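Local coordinates for magnesium-protoporphyrin O-methyltransferase (Synechocystis sp., PDB 4QDJ), which transfers a methyl group from S-adenosyl-L-methionine to Mg-protoporphyrin IX, giving its 13-monomethyl ester in chlorophyll biosynthesis, at residues A[59-62]-A[63-66]. Sequence-based numbering, arbitrary orientation.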
ATOM      1  N   GLY A  59       1.090  14.439  14.646  1.00 16.47           N
ATOM      2  CA  GLY A  59       0.834  15.868  14.660  1.00 19.01           C
ATOM      3  C   GLY A  59       1.437  16.648  13.505  1.00 19.92           C
ATOM      4  O   GLY A  59       1.266  17.864  13.418  1.00 23.96           O
ATOM      5  N   ASN A  60       2.136  15.956  12.611  1.00 18.49           N
ATOM      6  CA  ASN A  60       2.843  16.620  11.517  1.00 17.54           C
ATOM      7  C   ASN A  60       2.337  16.227  10.133  1.00 15.88           C
ATOM      8  O   ASN A  60       3.015  16.454   9.131  1.00 16.14           O
ATOM      9  CB  ASN A  60       4.340  16.333  11.608  1.00 18.90           C
ATOM     10  CG  ASN A  60       4.666  14.873  11.366  1.00 19.73           C
ATOM     11  OD1 ASN A  60       3.808  14.002  11.515  1.00 19.08           O
ATOM     12  ND2 ASN A  60       5.907  14.598  10.989  1.00 22.82           N
ATOM     13  N   LEU A  61       1.151  15.636  10.077  1.00 13.95           N
ATOM     14  CA  LEU A  61       0.603  15.167   8.807  1.00 13.12           C
ATOM     15  C   LEU A  61       0.276  16.274   7.784  1.00 12.73           C
ATOM     16  O   LEU A  61       0.535  16.096   6.594  1.00 12.84           O
ATOM     17  CB  LEU A  61      -0.601  14.246   9.037  1.00 13.82           C
ATOM     18  CG  LEU A  61      -1.071  13.425   7.836  1.00 13.34           C
ATOM     19  CD1 LEU A  61       0.080  12.622   7.246  1.00 12.05           C
ATOM     20  CD2 LEU A  61      -2.214  12.506   8.238  1.00 14.53           C
ATOM     21  N   PRO A  62      -0.301  17.410   8.228  1.00 13.47           N
ATOM     22  CA  PRO A  62      -0.537  18.464   7.234  1.00 12.68           C
ATOM     23  C   PRO A  62       0.749  18.928   6.556  1.00 12.68           C
ATOM     24  O   PRO A  62       1.681  19.370   7.231  1.00 15.09           O
ATOM     25  CB  PRO A  62      -1.133  19.600   8.070  1.00 12.89           C
ATOM     26  CG  PRO A  62      -1.821  18.905   9.184  1.00 12.72           C
ATOM     27  CD  PRO A  62      -0.947  17.728   9.516  1.00 14.48           C
ATOM     28  N   GLY A  63       0.797  18.802   5.233  1.00 11.90           N
ATOM     29  CA  GLY A  63       1.950  19.233   4.462  1.00 12.46           C
ATOM     30  C   GLY A  63       3.029  18.176   4.310  1.00 13.46           C
ATOM     31  O   GLY A  63       4.020  18.392   3.613  1.00 14.87           O
ATOM     32  N   LEU A  64       2.841  17.030   4.958  1.00 11.96           N
ATOM     33  CA  LEU A  64       3.834  15.960   4.916  1.00 11.93           C
ATOM     34  C   LEU A  64       3.869  15.281   3.549  1.00 10.59           C
ATOM     35  O   LEU A  64       2.827  14.939   2.992  1.00 10.70           O
ATOM     36  CB  LEU A  64       3.541  14.922   6.001  1.00 12.54           C
ATOM     37  CG  LEU A  64       4.649  13.910   6.293  1.00 13.81           C
ATOM     38  CD1 LEU A  64       5.829  14.604   6.967  1.00 15.81           C
ATOM     39  CD2 LEU A  64       4.126  12.768   7.152  1.00 15.63           C
ATOM     40  N   LEU A  65       5.068  15.083   3.010  1.00 10.79           N
ATOM     41  CA  LEU A  65       5.208  14.394   1.731  1.00 11.73           C
ATOM     42  C   LEU A  65       5.150  12.885   1.920  1.00 11.40           C
ATOM     43  O   LEU A  65       6.019  12.293   2.563  1.00 12.31           O
ATOM     44  CB  LEU A  65       6.502  14.794   1.019  1.00 15.03           C
ATOM     45  CG  LEU A  65       6.371  15.936   0.007  1.00 20.63           C
ATOM     46  CD1 LEU A  65       6.099  17.254   0.714  0.68 19.53           C
ATOM     47  CD2 LEU A  65       7.613  16.030  -0.867  1.00 25.02           C
ATOM     48  N   VAL A  66       4.118  12.273   1.350  1.00  9.95           N
ATOM     49  CA  VAL A  66       3.866  10.849   1.519  1.00  8.90           C
ATOM     50  C   VAL A  66       3.767  10.145   0.171  1.00  9.24           C
ATOM     51  O   VAL A  66       3.050  10.594  -0.724  1.00 11.41           O
ATOM     52  CB  VAL A  66       2.555  10.608   2.298  1.00  9.55           C
ATOM     53  CG1 VAL A  66       2.275   9.117   2.439  1.00 10.58           C
ATOM     54  CG2 VAL A  66       2.614  11.280   3.662  1.00 10.49           C
TER
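Leu-61 and Leu-64 meet at the two ends of a type II beta turn, a local contact at the protein surface where the chain leaves helix 35-58 and reverses into strand 65-69. The turn is closed by one backbone hydrogen bond, from Leu-64 N to Leu-61 O at 3.0 Å, with an N-H...O angle of 163°. The bond is nearly straight at the hydrogen, yet the donor stands well above the carbonyl plane of Leu-61. Pro-62 and Gly-63 occupy the corners as the type II geometry favours: proline fits the first, and the positive phi of 88° at the second, the third position of the turn, is one that glycine, without a side chain, takes up readily.

Across the turn the two leucine side chains meet only at their ends, at about a right angle, Leu-61 CD1 lying 4.0 Å from Leu-64 CD2. In Leu-64, CG lies anti to the backbone N (chi1 -167°), and from it the methyls diverge, CD2 toward Leu-61 CD1 and CD1 toward the amide of Asn-60. Its CB rests 3.3 Å from Leu-61 O and 3.5 Å from Asn-60 O, while CD1 lies 4.0 Å from Asn-60 ND2, a van der Waals contact. The amide of Asn-60 reaches this methyl because its CG sits between the backbone N and the carbonyl carbon. Leu-61 turns inward to Leu-55 and Val-56 of the preceding helix and to Leu-80 of helix 77-82, whereas Leu-64 also touches Thr-130 on strand 130-133. Backbone hydrogen bonds between Leu-86 and both Leu-64 and Val-66 then set the chain beside strand 86-91.

Gly-59, the first residue past the helix, breaks away with positive phi, and the type II turn follows, a tight helix-to-strand connection that here leads into the first strand of the class I, Rossmann-like methyltransferase fold, an interior strand between 86-91 and 130-133.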